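Local coordinates for period circadian protein homolog 2 (Mus musculus, PDB 3GDI), which acts in the mammalian circadian clock, probably as a transcription regulator whose tandem PAS domains mediate contacts with partner proteins, including a second copy of itself, at residues Lys60-Leu65 against Val72-Thr77; Lys217-Ala222 against Trp248-Asn253. One frame throughout, in Å; residues are numbered along the deposited sequence.

Contact 1. Residues Lys60-Leu65 against Val72-Thr77; sequences KFVEFL and VFHSYT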
# COMPACT_ATOMS: atom_id res chain seq x y z
N LYS A 60 -2.01 -11.00 25.27
CA LYS A 60 -1.75 -10.80 23.85
C LYS A 60 -1.16 -9.39 23.70
O LYS A 60 -1.72 -8.42 24.20
CB LYS A 60 -3.03 -10.94 23.02
CG LYS A 60 -3.69 -12.31 23.12
CD LYS A 60 -4.72 -12.53 22.02
CE LYS A 60 -5.76 -11.42 21.96
NZ LYS A 60 -6.68 -11.58 20.80
N PHE A 61 -0.02 -9.28 23.03
CA PHE A 61 0.61 -7.97 22.85
C PHE A 61 -0.30 -6.97 22.14
O PHE A 61 -0.28 -5.79 22.46
CB PHE A 61 1.91 -8.10 22.06
CG PHE A 61 2.66 -6.80 21.92
CD1 PHE A 61 3.20 -6.17 23.03
CD2 PHE A 61 2.83 -6.21 20.67
CE1 PHE A 61 3.91 -4.97 22.90
CE2 PHE A 61 3.53 -5.02 20.52
CZ PHE A 61 4.08 -4.39 21.64
N VAL A 62 -1.09 -7.43 21.17
CA VAL A 62 -1.95 -6.50 20.46
C VAL A 62 -2.92 -5.75 21.36
O VAL A 62 -3.34 -4.65 21.04
CB VAL A 62 -2.75 -7.19 19.31
CG1 VAL A 62 -1.81 -7.55 18.18
CG2 VAL A 62 -3.46 -8.43 19.82
N GLU A 63 -3.27 -6.34 22.50
CA GLU A 63 -4.21 -5.69 23.41
C GLU A 63 -3.70 -4.37 23.99
O GLU A 63 -4.49 -3.57 24.49
CB GLU A 63 -4.62 -6.65 24.52
CG GLU A 63 -4.87 -8.05 24.01
CD GLU A 63 -5.62 -8.93 24.98
OE1 GLU A 63 -6.87 -8.88 24.97
OE2 GLU A 63 -4.96 -9.67 25.75
N PHE A 64 -2.39 -4.13 23.91
CA PHE A 64 -1.79 -2.89 24.42
C PHE A 64 -1.49 -1.87 23.32
O PHE A 64 -0.78 -0.90 23.55
CB PHE A 64 -0.50 -3.17 25.18
CG PHE A 64 -0.63 -4.21 26.24
CD1 PHE A 64 -0.27 -5.53 25.98
CD2 PHE A 64 -1.19 -3.89 27.47
CE1 PHE A 64 -0.46 -6.51 26.94
CE2 PHE A 64 -1.39 -4.87 28.44
CZ PHE A 64 -1.03 -6.18 28.17
N LEU A 65 -2.02 -2.12 22.12
CA LEU A 65 -1.83 -1.25 20.97
C LEU A 65 -3.08 -0.42 20.69
O LEU A 65 -4.18 -0.80 21.09
CB LEU A 65 -1.54 -2.09 19.72
CG LEU A 65 -0.15 -2.56 19.29
CD1 LEU A 65 0.81 -2.50 20.45
CD2 LEU A 65 -0.27 -3.96 18.72
N VAL A 72 -2.30 -3.19 11.53
CA VAL A 72 -0.97 -2.82 11.04
C VAL A 72 0.08 -3.80 11.57
O VAL A 72 0.87 -4.35 10.81
CB VAL A 72 -0.62 -1.38 11.49
CG1 VAL A 72 0.80 -1.02 11.06
CG2 VAL A 72 -1.62 -0.41 10.89
N PHE A 73 0.06 -4.02 12.89
CA PHE A 73 0.98 -4.93 13.56
C PHE A 73 0.97 -6.33 12.95
O PHE A 73 2.01 -6.92 12.74
CB PHE A 73 0.63 -5.01 15.05
CG PHE A 73 1.39 -6.07 15.81
CD1 PHE A 73 0.94 -7.38 15.83
CD2 PHE A 73 2.56 -5.75 16.49
CE1 PHE A 73 1.65 -8.37 16.52
CE2 PHE A 73 3.27 -6.72 17.17
CZ PHE A 73 2.81 -8.04 17.19
N HIS A 74 -0.21 -6.86 12.67
CA HIS A 74 -0.34 -8.19 12.09
C HIS A 74 0.23 -8.21 10.68
O HIS A 74 0.90 -9.16 10.27
CB HIS A 74 -1.81 -8.59 12.06
CG HIS A 74 -2.36 -8.98 13.40
ND1 HIS A 74 -3.65 -8.70 13.78
CD2 HIS A 74 -1.78 -9.62 14.44
CE1 HIS A 74 -3.85 -9.16 15.01
NE2 HIS A 74 -2.73 -9.73 15.43
N SER A 75 -0.05 -7.15 9.93
CA SER A 75 0.44 -7.05 8.56
C SER A 75 1.97 -7.11 8.47
O SER A 75 2.52 -7.84 7.65
CB SER A 75 -0.05 -5.76 7.91
OG SER A 75 0.64 -5.52 6.71
N TYR A 76 2.65 -6.36 9.33
CA TYR A 76 4.11 -6.33 9.33
C TYR A 76 4.76 -7.46 10.11
O TYR A 76 5.98 -7.58 10.13
CB TYR A 76 4.60 -4.99 9.88
CG TYR A 76 4.49 -3.82 8.91
CD1 TYR A 76 5.43 -3.66 7.87
CD2 TYR A 76 3.47 -2.88 9.02
CE1 TYR A 76 5.35 -2.58 6.98
CE2 TYR A 76 3.38 -1.80 8.13
CZ TYR A 76 4.32 -1.66 7.12
OH TYR A 76 4.23 -0.60 6.24
N THR A 77 3.95 -8.30 10.76
CA THR A 77 4.50 -9.41 11.53
C THR A 77 4.09 -10.71 10.88
O THR A 77 4.30 -11.79 11.43
CB THR A 77 3.99 -9.38 13.00
OG1 THR A 77 2.56 -9.38 13.02
CG2 THR A 77 4.50 -8.14 13.72
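Phe73 reaches out from its helix to the 3-10 turn Phe61-Glu63 and to Leu65 just beyond it. Its CB rests against Leu65 CD2 at 3.9 Å, and the same methyl also lies close to CG and CD2 of the ring. At CD1 the partner changes to Val62 CG1, 3.6 Å away, which CE1 also approaches. With CG anti to the backbone N (chi1 171°), the ring is carried toward the turn, and its CE2, on the side away from Val62, comes to the edge of the Phe61 ring, 3.6 Å from Phe61 CD2. CZ, the tip, lies 3.9 Å from that same Phe61 CD2. The two rings are oblique, planes at 49°. In this PAS-A domain the helix 70-76 and the loop before it lie on the antiparallel sheet, where Leu65 and Phe73 both touch Cys106 of strand 104-108. Buried Phe61, Leu65 and Phe73 fill the space between turn, helix and sheet, with the smaller Val62 at the partly exposed side. Over the centre of one Phe73 face sits Thr77 CG2, 3.8 Å above the plane. His74, itself exposed, brings NE2 to 3.6 Å from Val62 CG1, so its polar ring can face solvent while one atom touches the methyl.

Contact 2. Residues Lys217-Ala222 against Trp248-Asn253; sequences KKILQA and WSSFIN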
# COMPACT_ATOMS: atom_id res chain seq x y z
N LYS A 217 0.80 20.60 -12.71
CA LYS A 217 0.98 20.99 -14.11
C LYS A 217 2.47 21.09 -14.41
O LYS A 217 2.93 20.64 -15.47
CB LYS A 217 0.31 22.33 -14.39
CG LYS A 217 -1.19 22.29 -14.25
CD LYS A 217 -1.87 23.43 -14.97
CE LYS A 217 -3.37 23.19 -15.07
NZ LYS A 217 -4.08 24.30 -15.77
N LYS A 218 3.24 21.66 -13.49
CA LYS A 218 4.67 21.77 -13.71
C LYS A 218 5.32 20.40 -13.60
O LYS A 218 6.29 20.11 -14.31
CB LYS A 218 5.31 22.72 -12.69
CG LYS A 218 4.80 24.15 -12.76
CD LYS A 218 5.61 25.08 -11.85
CE LYS A 218 5.01 26.49 -11.77
NZ LYS A 218 4.94 27.17 -13.10
N ILE A 219 4.80 19.55 -12.73
CA ILE A 219 5.37 18.22 -12.55
C ILE A 219 5.36 17.37 -13.81
O ILE A 219 6.37 16.79 -14.17
CB ILE A 219 4.66 17.43 -11.43
CG1 ILE A 219 4.99 18.05 -10.06
CG2 ILE A 219 5.10 15.98 -11.46
CD1 ILE A 219 4.31 17.34 -8.91
N LEU A 220 4.22 17.28 -14.48
CA LEU A 220 4.20 16.45 -15.67
C LEU A 220 4.89 17.20 -16.80
O LEU A 220 5.41 16.59 -17.74
CB LEU A 220 2.77 16.04 -16.05
CG LEU A 220 1.87 16.96 -16.87
CD1 LEU A 220 0.60 16.21 -17.24
CD2 LEU A 220 1.56 18.22 -16.08
N GLN A 221 4.92 18.52 -16.69
CA GLN A 221 5.59 19.35 -17.68
C GLN A 221 7.10 19.14 -17.55
O GLN A 221 7.82 19.08 -18.54
CB GLN A 221 5.23 20.82 -17.45
CG GLN A 221 5.99 21.81 -18.32
CD GLN A 221 5.85 23.25 -17.83
OE1 GLN A 221 6.49 24.17 -18.36
NE2 GLN A 221 5.01 23.46 -16.82
N ALA A 222 7.56 19.01 -16.31
CA ALA A 222 8.98 18.81 -16.03
C ALA A 222 9.43 17.41 -16.43
O ALA A 222 10.62 17.10 -16.39
CB ALA A 222 9.25 19.04 -14.55
N TRP A 248 9.61 18.74 -5.99
CA TRP A 248 8.68 17.80 -6.58
C TRP A 248 9.21 17.02 -7.79
O TRP A 248 9.95 17.56 -8.61
CB TRP A 248 7.39 18.51 -6.99
CG TRP A 248 6.62 19.08 -5.84
CD1 TRP A 248 6.58 20.39 -5.45
CD2 TRP A 248 5.79 18.36 -4.91
NE1 TRP A 248 5.79 20.53 -4.34
CE2 TRP A 248 5.29 19.30 -3.98
CE3 TRP A 248 5.43 17.01 -4.77
CZ2 TRP A 248 4.45 18.94 -2.92
CZ3 TRP A 248 4.60 16.65 -3.72
CH2 TRP A 248 4.12 17.61 -2.80
N SER A 249 8.80 15.75 -7.88
CA SER A 249 9.20 14.89 -8.99
C SER A 249 8.15 13.81 -9.26
O SER A 249 7.15 13.70 -8.54
CB SER A 249 10.55 14.24 -8.67
OG SER A 249 11.12 13.70 -9.85
N SER A 250 8.34 13.03 -10.31
CA SER A 250 7.38 11.98 -10.63
C SER A 250 8.04 10.75 -11.19
O SER A 250 9.15 10.82 -11.72
CB SER A 250 6.36 12.49 -11.66
OG SER A 250 7.03 12.99 -12.81
N PHE A 251 7.37 9.61 -11.06
CA PHE A 251 7.87 8.38 -11.63
C PHE A 251 6.97 8.15 -12.84
O PHE A 251 5.75 8.08 -12.71
CB PHE A 251 7.75 7.22 -10.64
CG PHE A 251 8.72 7.30 -9.48
CD1 PHE A 251 10.02 7.77 -9.67
CD2 PHE A 251 8.34 6.89 -8.20
CE1 PHE A 251 10.94 7.82 -8.61
CE2 PHE A 251 9.24 6.93 -7.14
CZ PHE A 251 10.55 7.40 -7.34
N ILE A 252 7.57 8.09 -14.03
CA ILE A 252 6.79 7.89 -15.26
C ILE A 252 6.91 6.49 -15.85
O ILE A 252 8.01 6.01 -16.14
CB ILE A 252 7.21 8.93 -16.35
CG1 ILE A 252 7.05 10.35 -15.81
CG2 ILE A 252 6.31 8.79 -17.59
CD1 ILE A 252 7.61 11.41 -16.74
N ASN A 253 5.78 5.82 -16.01
CA ASN A 253 5.77 4.49 -16.59
C ASN A 253 6.42 4.62 -17.97
O ASN A 253 5.90 5.32 -18.84
CB ASN A 253 4.33 3.99 -16.73
CG ASN A 253 4.24 2.56 -17.22
OD1 ASN A 253 4.57 2.26 -18.37
ND2 ASN A 253 3.81 1.67 -16.34
O HOH W 1 8.16 15.59 -12.99
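In the second PAS domain of the chain, the long helix 209-221 packs on the five-stranded antiparallel sheet, and its last turn meets the far end of strand 241-252 here. The short axes of 217-221 and 248-252 come within 7.9 Å and cross at -52°. One helix residue, Ile219, carries the contact, and its two branches serve different strand residues. CG1, beside the backbone N with chi1 at -70°, runs on to CD1, which touches Trp248 CB at 3.8 Å. CG2, anti to that N, goes the other way to Ser250 CB at 3.7 Å. A beta-branched residue suits the place because it spans two strand positions at once, Trp248 and Ser250 both pointing their CB toward the helix while Ser249 between them points away. Of Trp248 it is CB that is engaged here, the indole turning away to meet His266 edge-to-face. Serine is small enough to let the helix come close, and its hydroxyl joins the helix through one water, which donates a hydrogen bond to Ile219 O and is also bonded to Ser250 OG, 2.8 Å away. An alanine in place of Ile219 would strip off both branches and probably leave a gap beside Trp248 CB and Ser250 CB. Around it, Ile219 also packs on Phe227 of strand 227-235 and Ile262 of strand 259-268, so the helix end sits across three adjacent strands. On the sheet's other face, Ser249 OG is bonded to Gly224 O, and the Phe251 ring meets Phe251 of the second subunit with planes nearly parallel, placing this strand between its own helix and the dimer partner.

The two contacts lie in different PAS domains, their centres 37 Å apart on opposite sides of the chain's centre and about 16 Å between nearest atoms, so neither supports the other directly. Contact 2 is wholly buried, contact 1 largely so. In contact 1 a loop and the helix following it share a layer above the sheet, and one phenylalanine gathers several apolar partners, with an exposed histidine at its edge. Contact 2 instead sets a helix directly on a strand of the sheet, and its chemistry is mixed, an aliphatic side chain packed on the strand beside a water that links a serine hydroxyl to the helix backbone. The strand of contact 2 also adjoins the second subunit, through its reverse face.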